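Local coordinates for protein Pre-mRNA-splicing factor 38 (Chaetomium thermophilum, PDB 5F5T) that is probably required for pre-mRNA splicing, as a member of the PRP38 family of spliceosomal proteins, at residues 100-105 / 129-134; 106-111 / 117-122; 139-144 / 197-202. All blocks are in the same frame, centred on the assembly; numbering follows the deposited sequence.

Overall arrangement
From the N terminus, the chain passes through several helices before reaching Pro100, where contact 1 begins. Contact 1 joins the start of helix 102-115 to the residues following helix 117-130, and so closes a loop made almost wholly of these two helices. Contact 2 is nested inside that loop. It joins the same two helices close to their connection, with five residues between its segments. Contact 3 follows in series. It ties the end of helix 133-140 to the loop before the C-terminal helix 206-218, across 52 residues that include hairpin 149-162 and helix 163-172. Phe143 links contacts 2 and 3 by packing on Leu109, Tyr110 and Arg120.

Contact 1: 100-105 / 129-134; sequences PGDDIL and LTRPDK
Arg131 reaches across to Asp102 and Leu105 at the open end of a helical hairpin. Helix 102-115 starts here, with Gly101 as its N-cap, and Arg131 is the first residue to leave helix 117-130. The central interaction is a salt bridge, with Arg131 NH2 2.5 Å from Asp102 OD1. The oxygen lies in the guanidinium plane and is approached nearly along its C-O axis, but the N-H points only moderately well at it (135°). The carboxylate and guanidinium planes are turned 43° apart. The second terminal nitrogen is also satisfied: Arg131 NH1 donates to Thr130 OG1 over 3.1 Å, in a straighter bond close to the same plane. Thr130 OG1 is bonded in addition to Tyr126 O, one helical turn back. These two bonds, one from each terminal nitrogen, fix the rotation of the guanidinium group. Leu105 lies over one of its faces, with CD1 displaced toward the rim. The arginine chain bends at CB-CG (chi2 64°) and then runs extended, which carries its charged end over to the other helix. With an alanine here, Asp102 would probably lose its counter-charge and the methyl of Leu105 the flat group it packs on. Asp102 sits in the first turn of its helix, where a negative charge is likely to be favourable. That turn is closed by Leu105 N donating to Gly101 O. Around the contact, Tyr126 packs on Pro100, Leu105 and Arg131, and Pro29 also touches Arg131. On the guanidinium face that the leucine covers, Leu105 CD1 stands 3.3 Å above the plane and 3.5 Å from Arg131 CZ.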
# COMPACT_ATOMS: atom_id res chain seq x y z
N PRO A 100 -14.65 -6.20 8.75
CA PRO A 100 -15.79 -5.59 8.05
C PRO A 100 -15.96 -6.15 6.65
O PRO A 100 -14.99 -6.65 6.06
CB PRO A 100 -15.41 -4.11 8.00
CG PRO A 100 -13.92 -4.12 7.98
CD PRO A 100 -13.52 -5.26 8.88
N GLY A 101 -17.17 -6.06 6.11
CA GLY A 101 -17.48 -6.63 4.81
C GLY A 101 -17.27 -5.64 3.69
O GLY A 101 -16.89 -4.49 3.93
N ASP A 102 -17.52 -6.08 2.46
CA ASP A 102 -17.22 -5.28 1.28
C ASP A 102 -18.01 -3.98 1.23
O ASP A 102 -17.52 -2.97 0.73
CB ASP A 102 -17.49 -6.10 0.01
CG ASP A 102 -16.38 -7.10 -0.28
OD1 ASP A 102 -15.65 -7.46 0.66
OD2 ASP A 102 -16.26 -7.53 -1.45
N ASP A 103 -19.23 -4.00 1.75
CA ASP A 103 -20.08 -2.80 1.77
C ASP A 103 -19.44 -1.70 2.63
O ASP A 103 -19.34 -0.54 2.21
CB ASP A 103 -21.48 -3.15 2.29
CG ASP A 103 -21.48 -4.29 3.29
OD1 ASP A 103 -20.50 -5.06 3.33
OD2 ASP A 103 -22.47 -4.42 4.05
N ILE A 104 -18.99 -2.08 3.82
CA ILE A 104 -18.40 -1.14 4.76
C ILE A 104 -17.08 -0.57 4.22
O ILE A 104 -16.83 0.63 4.30
CB ILE A 104 -18.14 -1.80 6.12
CG1 ILE A 104 -19.42 -2.42 6.68
CG2 ILE A 104 -17.56 -0.80 7.10
CD1 ILE A 104 -20.47 -1.41 7.08
N LEU A 105 -16.28 -1.44 3.62
CA LEU A 105 -15.02 -1.04 3.01
C LEU A 105 -15.27 -0.09 1.84
O LEU A 105 -14.53 0.87 1.63
CB LEU A 105 -14.24 -2.26 2.54
CG LEU A 105 -13.68 -3.14 3.66
CD1 LEU A 105 -12.87 -4.30 3.11
CD2 LEU A 105 -12.84 -2.30 4.61
N LEU A 129 -3.82 -5.43 3.48
CA LEU A 129 -3.63 -6.48 4.48
C LEU A 129 -4.48 -7.73 4.24
O LEU A 129 -4.02 -8.85 4.45
CB LEU A 129 -3.92 -5.94 5.88
CG LEU A 129 -2.94 -4.88 6.40
CD1 LEU A 129 -3.37 -4.41 7.78
CD2 LEU A 129 -1.52 -5.41 6.41
N THR A 130 -5.73 -7.54 3.81
CA THR A 130 -6.71 -8.64 3.85
C THR A 130 -7.24 -9.16 2.51
O THR A 130 -8.01 -10.12 2.49
CB THR A 130 -7.94 -8.23 4.67
OG1 THR A 130 -8.62 -7.15 4.01
CG2 THR A 130 -7.53 -7.79 6.07
N ARG A 131 -6.83 -8.56 1.40
CA ARG A 131 -7.46 -8.86 0.11
C ARG A 131 -6.50 -9.53 -0.86
O ARG A 131 -5.30 -9.31 -0.79
CB ARG A 131 -8.02 -7.58 -0.52
CG ARG A 131 -9.53 -7.50 -0.53
CD ARG A 131 -10.06 -7.46 0.88
NE ARG A 131 -11.52 -7.48 0.93
CZ ARG A 131 -12.22 -7.53 2.06
NH1 ARG A 131 -11.59 -7.55 3.23
NH2 ARG A 131 -13.55 -7.54 2.02
N PRO A 132 -7.04 -10.37 -1.76
CA PRO A 132 -6.23 -11.03 -2.79
C PRO A 132 -5.50 -10.02 -3.69
O PRO A 132 -5.99 -8.90 -3.87
CB PRO A 132 -7.26 -11.83 -3.59
CG PRO A 132 -8.36 -12.08 -2.61
CD PRO A 132 -8.44 -10.82 -1.81
N ASP A 133 -4.36 -10.42 -4.25
CA ASP A 133 -3.46 -9.47 -4.89
C ASP A 133 -4.08 -8.74 -6.08
O ASP A 133 -3.95 -7.51 -6.19
CB ASP A 133 -2.17 -10.17 -5.33
CG ASP A 133 -2.43 -11.48 -6.06
OD1 ASP A 133 -3.60 -11.73 -6.42
OD2 ASP A 133 -1.47 -12.25 -6.26
N LYS A 134 -4.77 -9.47 -6.94
CA LYS A 134 -5.41 -8.87 -8.11
C LYS A 134 -6.41 -7.81 -7.69
O LYS A 134 -6.42 -6.68 -8.21
CB LYS A 134 -6.08 -9.94 -8.97
CG LYS A 134 -7.06 -9.41 -10.00
CD LYS A 134 -7.67 -10.54 -10.81
CE LYS A 134 -8.79 -10.06 -11.71
NZ LYS A 134 -9.46 -11.20 -12.40

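Contact 2: 106-111 / 117-122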
# COMPACT_ATOMS: atom_id res chain seq x y z
N LYS A 106 -16.31 -0.39 1.09
CA LYS A 106 -16.69 0.41 -0.06
C LYS A 106 -17.05 1.83 0.40
O LYS A 106 -16.60 2.82 -0.20
CB LYS A 106 -17.86 -0.26 -0.79
CG LYS A 106 -18.06 0.16 -2.23
CD LYS A 106 -19.23 -0.61 -2.82
CE LYS A 106 -18.90 -2.11 -2.89
NZ LYS A 106 -19.75 -2.87 -3.85
N GLU A 107 -17.82 1.90 1.48
CA GLU A 107 -18.20 3.18 2.06
C GLU A 107 -16.99 3.97 2.53
O GLU A 107 -16.83 5.15 2.19
CB GLU A 107 -19.17 2.99 3.23
CG GLU A 107 -19.55 4.31 3.89
CD GLU A 107 -20.15 4.13 5.27
OE1 GLU A 107 -19.93 5.02 6.12
OE2 GLU A 107 -20.85 3.12 5.50
N TYR A 108 -16.13 3.31 3.32
CA TYR A 108 -14.97 3.96 3.90
C TYR A 108 -14.16 4.57 2.77
O TYR A 108 -13.99 5.79 2.68
CB TYR A 108 -14.08 2.98 4.67
CG TYR A 108 -14.61 2.49 6.00
CD1 TYR A 108 -15.63 3.15 6.67
CD2 TYR A 108 -14.05 1.37 6.61
CE1 TYR A 108 -16.09 2.70 7.89
CE2 TYR A 108 -14.51 0.91 7.83
CZ TYR A 108 -15.53 1.58 8.47
OH TYR A 108 -15.98 1.11 9.68
N LEU A 109 -13.74 3.67 1.88
CA LEU A 109 -12.81 3.99 0.81
C LEU A 109 -13.35 5.11 -0.06
O LEU A 109 -12.76 6.20 -0.11
CB LEU A 109 -12.55 2.73 -0.03
CG LEU A 109 -11.31 2.68 -0.92
CD1 LEU A 109 -10.05 2.64 -0.09
CD2 LEU A 109 -11.37 1.47 -1.85
N TYR A 110 -14.50 4.89 -0.69
CA TYR A 110 -14.94 5.84 -1.70
C TYR A 110 -15.60 7.08 -1.09
O TYR A 110 -15.17 8.21 -1.34
CB TYR A 110 -15.89 5.15 -2.67
CG TYR A 110 -15.21 4.02 -3.41
CD1 TYR A 110 -14.19 4.27 -4.32
CD2 TYR A 110 -15.59 2.70 -3.20
CE1 TYR A 110 -13.56 3.24 -4.99
CE2 TYR A 110 -14.97 1.66 -3.87
CZ TYR A 110 -13.95 1.93 -4.76
OH TYR A 110 -13.33 0.90 -5.43
N PHE A 111 -16.58 6.87 -0.23
CA PHE A 111 -17.41 7.97 0.25
C PHE A 111 -16.69 8.64 1.42
O PHE A 111 -16.51 9.89 1.46
CB PHE A 111 -18.78 7.43 0.65
CG PHE A 111 -19.82 8.49 0.92
CD1 PHE A 111 -20.10 8.90 2.21
CD2 PHE A 111 -20.54 9.05 -0.12
CE1 PHE A 111 -21.06 9.86 2.46
CE2 PHE A 111 -21.50 10.01 0.12
CZ PHE A 111 -21.76 10.42 1.41
N LYS A 117 -9.52 11.86 4.13
CA LYS A 117 -8.38 11.22 3.50
C LYS A 117 -7.75 10.13 4.35
O LYS A 117 -7.31 9.12 3.81
CB LYS A 117 -7.32 12.27 3.14
CG LYS A 117 -6.96 13.22 4.27
CD LYS A 117 -6.24 14.44 3.73
CE LYS A 117 -5.64 15.26 4.85
NZ LYS A 117 -4.75 16.30 4.27
N TYR A 118 -7.67 10.32 5.66
CA TYR A 118 -7.09 9.30 6.53
C TYR A 118 -7.99 8.06 6.60
O TYR A 118 -7.51 6.95 6.82
CB TYR A 118 -6.82 9.87 7.93
CG TYR A 118 -5.62 10.78 7.93
CD1 TYR A 118 -4.34 10.28 7.78
CD2 TYR A 118 -5.77 12.16 8.02
CE1 TYR A 118 -3.24 11.11 7.74
CE2 TYR A 118 -4.68 13.01 7.98
CZ TYR A 118 -3.41 12.47 7.85
OH TYR A 118 -2.31 13.30 7.81
N LEU A 119 -9.29 8.24 6.41
CA LEU A 119 -10.19 7.10 6.33
C LEU A 119 -9.86 6.27 5.10
O LEU A 119 -9.88 5.04 5.14
CB LEU A 119 -11.65 7.55 6.30
CG LEU A 119 -12.68 6.42 6.28
CD1 LEU A 119 -12.41 5.45 7.42
CD2 LEU A 119 -14.09 6.97 6.39
N ARG A 120 -9.56 6.95 3.99
CA ARG A 120 -9.16 6.27 2.76
C ARG A 120 -7.83 5.56 2.95
O ARG A 120 -7.62 4.47 2.44
CB ARG A 120 -9.07 7.25 1.58
CG ARG A 120 -8.50 6.62 0.32
CD ARG A 120 -8.76 7.44 -0.93
NE ARG A 120 -10.17 7.78 -1.07
CZ ARG A 120 -10.66 8.57 -2.02
NH1 ARG A 120 -11.96 8.82 -2.06
NH2 ARG A 120 -9.86 9.12 -2.92
N ALA A 121 -6.92 6.21 3.68
CA ALA A 121 -5.61 5.62 3.95
C ALA A 121 -5.77 4.34 4.77
O ALA A 121 -5.15 3.32 4.47
CB ALA A 121 -4.72 6.61 4.67
N LEU A 122 -6.63 4.41 5.78
CA LEU A 122 -6.91 3.26 6.63
C LEU A 122 -7.53 2.13 5.84
O LEU A 122 -7.09 0.99 5.93
CB LEU A 122 -7.85 3.66 7.77
CG LEU A 122 -8.14 2.56 8.80
CD1 LEU A 122 -6.85 1.91 9.27
CD2 LEU A 122 -8.97 3.07 9.97
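Arg120 and Leu119 face Leu109 and Tyr108 where helices 102-115 and 117-130 pack near their connection. The axes of 106-111 and 117-122 approach to 8.0 Å at a crossing angle of -131°. The backbones are near too, with Leu109 CA 4.7 Å from Arg120 CA. Two kinds of contact lie side by side. In the apolar one, Leu119 CD1 meets the ring of Tyr108 obliquely, 4.0 Å from its CG, and the two side chains cross at about a right angle. The isobutyl group of Leu119 also rests on the Tyr108 backbone, with Leu119 CG 3.9 Å from Tyr108 O. In the polar one, the Arg120 side chain bonds to backbone carbonyls of the other helix. Arg120 NE donates to Leu109 O over 3.2 Å, tilted 31° from the carbonyl plane. Arg120 NH1 adds weak bonds to Leu109 O and to Tyr110 O, the latter at 3.3 Å and in the guanidinium plane. The carbonyls belong to a region with a wider pi-type turn at 107-111. Arg120 reaches them because its chain runs extended from CB and then bends at CG-CD (chi3 -52°).

Outside these segments, the main charge partner of Arg120 is Asp146, which forms a salt bridge to NH2, while Phe143 packs on both Leu109 and Arg120. Tyr108 OH is hydrogen-bonded to Glu61 O, which holds the outer end of the ring, and Val65 of helix 61-71 touches both Tyr108 and Leu119. Helix 117-130 thus sits among helices 102-115, 61-71 and 87-98, and is also bonded to strand 149-153 of the beta hairpin.

Contact 3: 139-144 / 197-202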
# COMPACT_ATOMS: atom_id res chain seq x y z
N LEU A 139 -8.33 -2.32 -6.90
CA LEU A 139 -8.97 -1.38 -5.98
C LEU A 139 -8.10 -0.17 -5.66
O LEU A 139 -8.58 0.96 -5.67
CB LEU A 139 -9.34 -2.07 -4.66
CG LEU A 139 -10.43 -3.14 -4.71
CD1 LEU A 139 -10.42 -3.97 -3.43
CD2 LEU A 139 -11.79 -2.49 -4.92
N LEU A 140 -6.82 -0.41 -5.37
CA LEU A 140 -5.96 0.66 -4.87
C LEU A 140 -5.34 1.53 -5.96
O LEU A 140 -5.15 2.72 -5.75
CB LEU A 140 -4.84 0.08 -4.01
CG LEU A 140 -5.30 -0.68 -2.77
CD1 LEU A 140 -4.12 -0.96 -1.85
CD2 LEU A 140 -6.38 0.10 -2.05
N GLU A 141 -5.04 0.96 -7.12
CA GLU A 141 -4.35 1.73 -8.15
C GLU A 141 -5.06 3.01 -8.61
O GLU A 141 -4.39 3.99 -8.95
CB GLU A 141 -4.06 0.84 -9.37
CG GLU A 141 -2.86 -0.06 -9.18
CD GLU A 141 -2.47 -0.81 -10.43
OE1 GLU A 141 -3.29 -0.89 -11.37
OE2 GLU A 141 -1.33 -1.33 -10.48
N PRO A 142 -6.41 3.04 -8.62
CA PRO A 142 -7.02 4.32 -9.01
C PRO A 142 -6.66 5.50 -8.10
O PRO A 142 -6.68 6.64 -8.55
CB PRO A 142 -8.52 4.03 -8.93
CG PRO A 142 -8.62 2.58 -9.22
CD PRO A 142 -7.42 1.97 -8.57
N PHE A 143 -6.32 5.22 -6.84
CA PHE A 143 -6.05 6.29 -5.89
C PHE A 143 -4.61 6.78 -5.98
O PHE A 143 -4.17 7.59 -5.16
CB PHE A 143 -6.40 5.83 -4.48
CG PHE A 143 -7.83 5.44 -4.33
CD1 PHE A 143 -8.83 6.38 -4.51
CD2 PHE A 143 -8.19 4.13 -4.07
CE1 PHE A 143 -10.16 6.03 -4.40
CE2 PHE A 143 -9.51 3.77 -3.96
CZ PHE A 143 -10.50 4.72 -4.13
N LEU A 144 -3.89 6.30 -6.98
CA LEU A 144 -2.62 6.92 -7.36
C LEU A 144 -2.88 8.33 -7.93
O LEU A 144 -1.95 9.10 -8.14
CB LEU A 144 -1.89 6.05 -8.39
CG LEU A 144 -1.28 4.73 -7.89
CD1 LEU A 144 -0.67 3.97 -9.05
CD2 LEU A 144 -0.23 4.99 -6.83
N GLU A 197 -4.45 -6.37 -17.16
CA GLU A 197 -3.89 -5.56 -18.24
C GLU A 197 -2.91 -4.56 -17.62
O GLU A 197 -2.97 -4.31 -16.42
CB GLU A 197 -4.99 -4.84 -19.02
CG GLU A 197 -5.97 -5.77 -19.73
CD GLU A 197 -5.29 -6.62 -20.79
OE1 GLU A 197 -4.43 -6.08 -21.52
OE2 GLU A 197 -5.63 -7.81 -20.91
N PRO A 198 -1.99 -4.01 -18.43
CA PRO A 198 -1.08 -3.00 -17.88
C PRO A 198 -1.82 -1.79 -17.34
O PRO A 198 -2.89 -1.44 -17.85
CB PRO A 198 -0.22 -2.63 -19.09
CG PRO A 198 -0.22 -3.88 -19.92
CD PRO A 198 -1.64 -4.37 -19.81
N ARG A 199 -1.28 -1.16 -16.31
CA ARG A 199 -1.94 -0.04 -15.66
C ARG A 199 -2.04 1.14 -16.61
O ARG A 199 -1.10 1.45 -17.34
CB ARG A 199 -1.19 0.38 -14.39
CG ARG A 199 -1.89 1.47 -13.60
CD ARG A 199 -1.09 1.89 -12.39
NE ARG A 199 0.06 2.70 -12.77
CZ ARG A 199 0.05 4.03 -12.84
NH1 ARG A 199 -1.06 4.70 -12.54
NH2 ARG A 199 1.14 4.69 -13.20
N VAL A 200 -3.19 1.81 -16.60
CA VAL A 200 -3.38 2.99 -17.43
C VAL A 200 -3.35 4.25 -16.56
O VAL A 200 -4.19 4.45 -15.69
CB VAL A 200 -4.70 2.92 -18.23
CG1 VAL A 200 -4.55 1.98 -19.41
CG2 VAL A 200 -5.86 2.49 -17.34
N SER A 201 -2.34 5.08 -16.79
CA SER A 201 -2.19 6.32 -16.04
C SER A 201 -3.23 7.35 -16.48
O SER A 201 -3.58 7.40 -17.66
CB SER A 201 -0.78 6.88 -16.22
OG SER A 201 -0.56 8.00 -15.39
N PRO A 202 -3.71 8.17 -15.54
CA PRO A 202 -4.60 9.29 -15.87
C PRO A 202 -3.98 10.22 -16.90
O PRO A 202 -4.69 10.79 -17.74
CB PRO A 202 -4.78 10.00 -14.52
CG PRO A 202 -4.58 8.92 -13.52
CD PRO A 202 -3.48 8.07 -14.09
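The guanidinium group of Arg199 carries Leu144 on one face. Leu144 CD1 stands 3.4 Å above the plane, displaced toward the rim, and is closest to Arg199 NH1 at 3.6 Å. The polar nitrogens are used outside this contact: NE and NH2 of the arginine form salt bridges with acidic side chains of another protein chain. The carboxylate of Glu141 is turned 77° to the guanidinium plane and does not pair with it. It lies against the aliphatic part of the arginine instead. Glu141 OE1 is 3.5 Å from Arg199 CG, and Glu141 CD is 3.6 Å from Arg199 CD. The nearest opposite charges, Glu141 OE2 and Arg199 NE, are 4.8 Å apart. This is too far for a salt bridge, though they probably still attract weakly. The salt-bridge partner of Glu141 is Arg187, whose NE meets OE2 and whose NH1 donates to Glu197 O, which links the loop to the same glutamate.

Here a 3-10 segment, 141-144, follows helix 133-140 and meets the irregular loop between helices 187-192 and 206-218. The tight turns of the 3-10 segment are closed by Phe143 N to Leu140 O and by Leu144 N to Glu141 O, the latter 3.1 Å long. They bring Glu141 and Leu144 to the same arginine. Arg199 runs extended as far as CD, and the turn about CG-CD (chi3 74°) swings NE and the flat group toward the leucine. Leu144 also packs on Ile167 and Asp168 of helix 163-172, and Leu144 O accepts a hydrogen bond from an aromatic side chain of the other protein.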